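Local coordinates for protein N-acetylgalactosaminyltransferase 7 (PDB 6IWR) that belongs to the GT-A glycosyltransferases and combines a family 2 glycosyltransferase domain with a ricin-type beta-trefoil lectin domain, at residues H464-P469 against C540-F545; A516-L519 against Q524-T527; S533-T538 against K564-S569. All blocks are in the same frame, centred on the assembly; numbering follows the deposited sequence.

Contact 1 (H464-P469 against C540-F545); sequences HYPLPP and CNLNEF
Asn541 O is gripped by two donors in the turn that presses Leu542 against Pro466 and Pro469. Glu544 N binds Asn541 O at 2.6 Å and closes a type I beta turn from Asn541 to Glu544. The second donor is Gln518 NE2, whose bond to this oxygen is weak. The same NE2 also hydrogen-bonds Glu544 O, so one amide reaches both ends of the turn, firmly only at Glu544.

Across the contact everything is apolar. Leu542, at the second position of the turn, rests against two prolines. Its CG lies 4.0 Å from Pro466 CB, and CD1 is nearly as close to the same atom. The other methyl, CD2, passes 4.0 Å from Pro469 CD. Here the two side chains run past each other in opposite directions.

The backbone from Pro466 to Pro469 has polyproline II angles. With about three residues per turn, Pro466 and Pro469 come to the same side and both face Leu542. Leu467 and Pro468 point the other way. No hydrogen bond joins the two segments, and the contact is small and lies at the surface.

Segment 464-469 connects helix 450-457 to strand 471-474, the first strand of the lectin sheet. Leu467 and Pro468 pack on Tyr419 of helix 417-423, and Tyr465 O takes a hydrogen bond from Trp298. The turn 541-544 follows strand 534-539 and precedes strand 548-551.

Contact 2 (A516-L519 against Q524-T527); sequences ANQL and QCLT
This is a buried beta-hairpin contact in an antiparallel sheet of the lectin domain. Leu519 begins strand 519-521, and segment 524-527 starts the strand that returns beside it. One backbone hydrogen bond spans the pair: Leu526 N to Leu519 O, 2.7 Å. It is fairly straight, with 160° at the hydrogen, and the donor sits almost in line with the carbonyl. Cys525 CA adds a CA-H...O contact of 3.1 Å to the same Leu519 O.

The two leucines meet obliquely on one side of the hairpin. Leu519 CD1 lies 3.9 Å from Leu526 CG. Phe511 touches both leucines, and Trp548 also touches Leu519. Leu526 O accepts a hydrogen bond from Trp548 NE1.

On the sulfur side the contact is slight. A chi1 of -68° turns Cys525 SG toward segment 516-519, where it comes 4.1 Å from Gln518 CB. This sulfur is bonded to Cys540, so the disulfide ties the hairpin to the loop just past the next strand, 534-539.

Gln524 points away, and its OE1 binds Asn493 N. Consecutive antiparallel strands joined in a hairpin, with buried apolar side chains, fit the ricin-type beta-trefoil to which both segments belong.

Contact 3 (S533-T538 against K564-S569); sequences SKVMIT and KCLDRS
Val535 and Leu566 make the apolar part of this contact. Val535 CG2 meets Leu566 CD1 at 3.8 Å, and the side chains cross at about a right angle. Val535 holds CG1 anti to the backbone N (chi1 179°), which places CG2 beside that N and against the leucine. Both residues are buried and share Val575 as a neighbour. Leu526 also touches Val535, while Phe557 and Ile577 touch Leu566.

The two strands do not pair. Val535 and Leu566, the nearest residues at this point, have CA atoms 8.8 Å apart, and no hydrogen bond joins the segments. Strand 534-539 pairs with strand 524-529, whereas strand 565-568 pairs with strand 575-578. This is side-chain packing between successive parts of a beta-trefoil, and Cys565-Leu566-Asp567 is the CLD motif of ricin-type lectins.

The polar part is loose. The extended chain of Lys564 brings NZ to 4.0 Å from Ser533 OG, too far for a hydrogen bond. Ser533 OG makes a weak hydrogen bond to Ile577 O.

Asp567 and Arg568 take their polar partners from outside the two segments. Asp567 OD2 binds Ser578 OG. Arg568 NE forms a salt bridge with Glu570 OE2, and Arg568 makes a cation-pi contact with Trp589.

From the N terminus, segment 464-469 comes first, just ahead of the lectin strands. Its partner, 540-545, lies 71 residues on, so contact 1 closes a long loop that takes in every strand from 471-474 to 534-539. Contact 2 falls within that loop and closes a short hairpin. Contact 3 begins at 533-538, still inside the loop, but ends at 564-569, beyond it; contacts 1 and 3 therefore cross. The Cys525-Cys540 disulfide links contacts 1 and 2. Backbone pairing of strands 524-529 and 534-539 links contacts 2 and 3. Contact 1 ties the connector after helix 450-457 to the turn that follows strand 534-539, and contact 3 ties that strand to strand 565-568.

Contact 1 (H464-P469 against C540-F545)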
loop_
_atom_site.group_PDB
_atom_site.type_symbol
_atom_site.label_atom_id
_atom_site.label_comp_id
_atom_site.label_asym_id
_atom_site.label_seq_id
_atom_site.Cartn_x
_atom_site.Cartn_y
_atom_site.Cartn_z
ATOM N N HIS A 464 17.317 20.737 8.415
ATOM C CA HIS A 464 16.126 20.053 7.922
ATOM C C HIS A 464 15.973 18.642 8.465
ATOM O O HIS A 464 14.843 18.156 8.584
ATOM C CB HIS A 464 16.131 19.971 6.386
ATOM C CG HIS A 464 15.994 21.295 5.705
ATOM N ND1 HIS A 464 14.772 21.842 5.385
ATOM C CD2 HIS A 464 16.924 22.176 5.271
ATOM C CE1 HIS A 464 14.954 23.007 4.789
ATOM N NE2 HIS A 464 16.251 23.233 4.710
ATOM N N TYR A 465 17.085 17.968 8.755
ATOM C CA TYR A 465 17.099 16.637 9.362
ATOM C C TYR A 465 18.065 16.725 10.539
ATOM O O TYR A 465 19.279 16.517 10.389
ATOM C CB TYR A 465 17.470 15.575 8.326
ATOM C CG TYR A 465 16.504 15.624 7.168
ATOM C CD1 TYR A 465 15.289 14.989 7.248
ATOM C CD2 TYR A 465 16.778 16.369 6.037
ATOM C CE1 TYR A 465 14.372 15.055 6.227
ATOM C CE2 TYR A 465 15.870 16.440 4.983
ATOM C CZ TYR A 465 14.658 15.779 5.088
ATOM O OH TYR A 465 13.713 15.831 4.063
ATOM N N PRO A 466 17.550 17.080 11.726
ATOM C CA PRO A 466 18.417 17.280 12.902
ATOM C C PRO A 466 19.174 16.018 13.285
ATOM O O PRO A 466 18.748 14.897 13.007
ATOM C CB PRO A 466 17.434 17.676 14.008
ATOM C CG PRO A 466 16.187 18.137 13.291
ATOM C CD PRO A 466 16.141 17.439 11.970
ATOM N N LEU A 467 20.310 16.211 13.939
ATOM C CA LEU A 467 21.063 15.081 14.464
ATOM C C LEU A 467 20.196 14.304 15.452
ATOM O O LEU A 467 19.546 14.918 16.304
ATOM C CB LEU A 467 22.327 15.566 15.156
ATOM C CG LEU A 467 23.605 15.721 14.319
ATOM C CD1 LEU A 467 23.275 15.685 12.818
ATOM C CD2 LEU A 467 24.414 16.970 14.711
ATOM N N PRO A 468 20.155 12.973 15.385
ATOM C CA PRO A 468 19.232 12.231 16.250
ATOM C C PRO A 468 19.849 11.997 17.610
ATOM O O PRO A 468 21.076 11.874 17.714
ATOM C CB PRO A 468 19.046 10.908 15.502
ATOM C CG PRO A 468 20.420 10.659 14.923
ATOM C CD PRO A 468 20.899 12.056 14.492
ATOM N N PRO A 469 19.040 11.932 18.671
ATOM C CA PRO A 469 19.576 11.553 19.983
ATOM C C PRO A 469 20.111 10.128 19.980
ATOM O O PRO A 469 19.647 9.268 19.230
ATOM C CB PRO A 469 18.363 11.688 20.914
ATOM C CG PRO A 469 17.428 12.605 20.217
ATOM C CD PRO A 469 17.637 12.368 18.752
ATOM N N CYS A 540 7.145 11.753 13.246
ATOM C CA CYS A 540 7.843 12.167 14.444
ATOM C C CYS A 540 8.697 13.390 14.135
ATOM O O CYS A 540 9.295 13.465 13.065
ATOM C CB CYS A 540 8.704 10.998 14.944
ATOM S SG CYS A 540 8.866 11.120 16.676
ATOM N N ASN A 541 8.760 14.354 15.058
ATOM C CA ASN A 541 9.655 15.504 14.923
ATOM C C ASN A 541 10.426 15.706 16.225
ATOM O O ASN A 541 9.961 15.339 17.306
ATOM C CB ASN A 541 8.902 16.801 14.561
ATOM C CG ASN A 541 8.413 16.824 13.107
ATOM O OD1 ASN A 541 9.028 16.226 12.210
ATOM N ND2 ASN A 541 7.302 17.529 12.868
ATOM N N LEU A 542 11.593 16.342 16.119
ATOM C CA LEU A 542 12.604 16.230 17.168
ATOM C C LEU A 542 12.043 16.323 18.589
ATOM O O LEU A 542 12.551 15.656 19.502
ATOM C CB LEU A 542 13.688 17.285 16.970
ATOM C CG LEU A 542 15.054 16.601 17.059
ATOM C CD1 LEU A 542 16.004 17.488 17.848
ATOM C CD2 LEU A 542 14.945 15.199 17.707
ATOM N N ASN A 543 11.012 17.123 18.816
ATOM C CA ASN A 543 10.551 17.303 20.187
ATOM C C ASN A 543 9.121 16.834 20.376
ATOM O O ASN A 543 8.428 17.274 21.305
ATOM C CB ASN A 543 10.722 18.760 20.593
ATOM C CG ASN A 543 12.139 19.216 20.411
ATOM O OD1 ASN A 543 12.392 20.338 19.985
ATOM N ND2 ASN A 543 13.084 18.325 20.705
ATOM N N GLU A 544 8.682 15.924 19.524
ATOM C CA GLU A 544 7.312 15.457 19.507
ATOM C C GLU A 544 7.257 14.065 20.112
ATOM O O GLU A 544 8.094 13.215 19.802
ATOM C CB GLU A 544 6.768 15.455 18.078
ATOM C CG GLU A 544 5.630 16.442 17.859
ATOM C CD GLU A 544 5.198 16.525 16.401
ATOM O OE1 GLU A 544 6.010 16.145 15.517
ATOM O OE2 GLU A 544 4.044 16.959 16.147
ATOM N N PHE A 545 6.291 13.849 20.999
ATOM C CA PHE A 545 6.067 12.534 21.585
ATOM C C PHE A 545 7.269 12.058 22.407
ATOM O O PHE A 545 7.572 10.863 22.444
ATOM C CB PHE A 545 5.724 11.527 20.495
ATOM C CG PHE A 545 4.727 12.031 19.509
ATOM C CD1 PHE A 545 3.509 12.505 19.934
ATOM C CD2 PHE A 545 5.009 12.039 18.147
ATOM C CE1 PHE A 545 2.586 12.969 19.024
ATOM C CE2 PHE A 545 4.087 12.510 17.229
ATOM C CZ PHE A 545 2.878 12.968 17.670
#

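Contact 2 (A516-L519 against Q524-T527)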
loop_
_atom_site.group_PDB
_atom_site.type_symbol
_atom_site.label_atom_id
_atom_site.label_comp_id
_atom_site.label_asym_id
_atom_site.label_seq_id
_atom_site.Cartn_x
_atom_site.Cartn_y
_atom_site.Cartn_z
ATOM N N ALA A 516 15.853 10.995 24.202
ATOM C CA ALA A 516 14.817 12.017 24.259
ATOM C C ALA A 516 13.466 11.441 24.648
ATOM O O ALA A 516 12.454 12.152 24.600
ATOM C CB ALA A 516 14.707 12.748 22.925
ATOM N N ASN A 517 13.421 10.171 25.034
ATOM C CA ASN A 517 12.178 9.548 25.436
ATOM C C ASN A 517 11.256 9.295 24.242
ATOM O O ASN A 517 10.033 9.267 24.387
ATOM C CB ASN A 517 11.492 10.403 26.503
ATOM C CG ASN A 517 12.315 10.498 27.781
ATOM O OD1 ASN A 517 12.566 9.491 28.427
ATOM N ND2 ASN A 517 12.724 11.701 28.155
ATOM N N GLN A 518 11.814 9.101 23.047
ATOM C CA GLN A 518 11.004 8.770 21.885
ATOM C C GLN A 518 11.104 7.275 21.605
ATOM O O GLN A 518 12.203 6.712 21.591
ATOM C CB GLN A 518 11.428 9.589 20.662
ATOM C CG GLN A 518 11.493 11.110 20.902
ATOM C CD GLN A 518 11.858 11.915 19.641
ATOM O OE1 GLN A 518 12.944 11.757 19.068
ATOM N NE2 GLN A 518 10.941 12.786 19.212
ATOM N N LEU A 519 9.948 6.630 21.430
ATOM C CA LEU A 519 9.868 5.229 21.035
ATOM C C LEU A 519 9.630 5.180 19.528
ATOM O O LEU A 519 8.537 5.515 19.056
ATOM C CB LEU A 519 8.743 4.518 21.780
ATOM C CG LEU A 519 9.033 3.178 22.457
ATOM C CD1 LEU A 519 7.728 2.490 22.740
ATOM C CD2 LEU A 519 9.949 2.289 21.625
ATOM N N GLN A 524 9.040 6.902 12.402
ATOM C CA GLN A 524 7.855 7.092 13.221
ATOM C C GLN A 524 8.111 6.982 14.711
ATOM O O GLN A 524 9.112 6.443 15.136
ATOM C CB GLN A 524 6.757 6.116 12.815
ATOM C CG GLN A 524 6.520 6.011 11.321
ATOM C CD GLN A 524 5.337 6.812 10.852
ATOM O OE1 GLN A 524 4.197 6.419 11.024
ATOM N NE2 GLN A 524 5.610 7.940 10.256
ATOM N N CYS A 525 7.184 7.516 15.494
ATOM C CA CYS A 525 7.170 7.371 16.946
ATOM C C CYS A 525 5.845 6.802 17.439
ATOM O O CYS A 525 4.799 6.959 16.809
ATOM C CB CYS A 525 7.419 8.705 17.641
ATOM S SG CYS A 525 9.005 9.241 17.392
ATOM N N LEU A 526 5.907 6.097 18.567
ATOM C CA LEU A 526 4.707 5.649 19.252
ATOM C C LEU A 526 4.266 6.748 20.206
ATOM O O LEU A 526 5.100 7.424 20.820
ATOM C CB LEU A 526 4.907 4.347 20.038
ATOM C CG LEU A 526 5.680 3.129 19.525
ATOM C CD1 LEU A 526 4.843 1.874 19.576
ATOM C CD2 LEU A 526 6.182 3.333 18.120
ATOM N N THR A 527 2.952 6.933 20.307
ATOM C CA THR A 527 2.360 7.875 21.244
ATOM C C THR A 527 1.007 7.327 21.665
ATOM O O THR A 527 0.625 6.218 21.285
ATOM C CB THR A 527 2.236 9.280 20.647
ATOM O OG1 THR A 527 1.412 10.072 21.505
ATOM C CG2 THR A 527 1.604 9.220 19.269
#

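Contact 3 (S533-T538 against K564-S569)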
loop_
_atom_site.group_PDB
_atom_site.type_symbol
_atom_site.label_atom_id
_atom_site.label_comp_id
_atom_site.label_asym_id
_atom_site.label_seq_id
_atom_site.Cartn_x
_atom_site.Cartn_y
_atom_site.Cartn_z
ATOM N N SER A 533 -6.855 4.113 24.857
ATOM C CA SER A 533 -5.626 3.731 25.527
ATOM C C SER A 533 -4.716 2.971 24.585
ATOM O O SER A 533 -3.778 2.301 25.039
ATOM C CB SER A 533 -5.945 2.874 26.750
ATOM O OG SER A 533 -6.274 3.690 27.867
ATOM N N LYS A 534 -5.026 3.010 23.289
ATOM C CA LYS A 534 -4.225 2.361 22.269
ATOM C C LYS A 534 -2.960 3.160 22.009
ATOM O O LYS A 534 -2.898 4.379 22.215
ATOM C CB LYS A 534 -4.992 2.217 20.963
ATOM C CG LYS A 534 -6.180 1.320 21.013
ATOM C CD LYS A 534 -7.248 1.857 20.069
ATOM C CE LYS A 534 -7.696 0.842 19.037
ATOM N NZ LYS A 534 -9.187 0.778 18.984
ATOM N N VAL A 535 -1.944 2.440 21.549
ATOM C CA VAL A 535 -0.671 3.007 21.151
ATOM C C VAL A 535 -0.663 3.122 19.642
ATOM O O VAL A 535 -0.865 2.134 18.925
ATOM C CB VAL A 535 0.489 2.139 21.647
ATOM C CG1 VAL A 535 1.814 2.718 21.207
ATOM C CG2 VAL A 535 0.394 2.029 23.133
ATOM N N MET A 536 -0.416 4.324 19.169
ATOM C CA MET A 536 -0.485 4.681 17.772
ATOM C C MET A 536 0.929 4.944 17.265
ATOM O O MET A 536 1.842 5.212 18.047
ATOM C CB MET A 536 -1.384 5.911 17.644
ATOM C CG MET A 536 -1.705 6.423 16.257
ATOM S SD MET A 536 -2.557 8.005 16.445
ATOM C CE MET A 536 -1.555 8.741 17.737
ATOM N N ILE A 537 1.104 4.837 15.949
ATOM C CA ILE A 537 2.360 5.113 15.254
ATOM C C ILE A 537 2.132 6.314 14.342
ATOM O O ILE A 537 1.197 6.301 13.533
ATOM C CB ILE A 537 2.807 3.904 14.419
ATOM C CG1 ILE A 537 3.852 3.089 15.118
ATOM C CG2 ILE A 537 3.508 4.354 13.164
ATOM C CD1 ILE A 537 4.871 2.580 14.118
ATOM N N THR A 538 2.974 7.347 14.449
ATOM C CA THR A 538 2.832 8.500 13.560
ATOM C C THR A 538 4.184 9.057 13.193
ATOM O O THR A 538 5.215 8.656 13.735
ATOM C CB THR A 538 2.055 9.676 14.163
ATOM O OG1 THR A 538 1.513 9.320 15.438
ATOM C CG2 THR A 538 0.957 10.115 13.221
ATOM N N LYS A 564 0.782 5.917 33.091
ATOM C CA LYS A 564 0.379 4.543 32.794
ATOM C C LYS A 564 1.515 3.696 32.216
ATOM O O LYS A 564 2.503 4.207 31.673
ATOM C CB LYS A 564 -0.829 4.559 31.850
ATOM C CG LYS A 564 -2.084 5.176 32.508
ATOM C CD LYS A 564 -3.228 5.260 31.521
ATOM C CE LYS A 564 -4.508 5.743 32.124
ATOM N NZ LYS A 564 -5.507 5.931 31.040
ATOM N N CYS A 565 1.367 2.380 32.376
ATOM C CA CYS A 565 2.314 1.353 31.949
ATOM C C CYS A 565 1.913 0.753 30.592
ATOM O O CYS A 565 0.733 0.604 30.273
ATOM C CB CYS A 565 2.386 0.242 33.004
ATOM S SG CYS A 565 3.471 0.500 34.398
ATOM N N LEU A 566 2.906 0.455 29.762
ATOM C CA LEU A 566 2.598 -0.313 28.565
ATOM C C LEU A 566 2.000 -1.656 28.995
ATOM O O LEU A 566 2.500 -2.298 29.921
ATOM C CB LEU A 566 3.859 -0.485 27.705
ATOM C CG LEU A 566 3.596 -0.848 26.231
ATOM C CD1 LEU A 566 2.568 0.104 25.632
ATOM C CD2 LEU A 566 4.846 -0.855 25.380
ATOM N N ASP A 567 0.896 -2.062 28.373
ATOM C CA ASP A 567 0.207 -3.297 28.756
ATOM C C ASP A 567 -0.174 -4.038 27.484
ATOM O O ASP A 567 -0.151 -3.476 26.386
ATOM C CB ASP A 567 -1.061 -3.029 29.614
ATOM C CG ASP A 567 -1.446 -4.208 30.562
ATOM O OD1 ASP A 567 -0.946 -5.361 30.423
ATOM O OD2 ASP A 567 -2.274 -3.946 31.476
ATOM N N ARG A 568 -0.526 -5.307 27.629
ATOM C CA ARG A 568 -0.906 -6.156 26.509
ATOM C C ARG A 568 -1.991 -7.151 26.895
ATOM O O ARG A 568 -2.147 -7.449 28.058
ATOM C CB ARG A 568 0.317 -6.896 25.969
ATOM C CG ARG A 568 0.677 -8.143 26.738
ATOM C CD ARG A 568 2.077 -8.587 26.429
ATOM N NE ARG A 568 2.530 -9.555 27.400
ATOM C CZ ARG A 568 3.472 -9.321 28.291
ATOM N NH1 ARG A 568 4.063 -8.152 28.332
ATOM N NH2 ARG A 568 3.821 -10.258 29.141
ATOM N N SER A 569 -2.741 -7.661 25.924
ATOM C CA SER A 569 -3.675 -8.745 26.194
ATOM C C SER A 569 -3.210 -10.159 25.871
ATOM O O SER A 569 -3.510 -11.080 26.601
ATOM C CB SER A 569 -5.012 -8.507 25.526
ATOM O OG SER A 569 -5.876 -9.579 25.810
#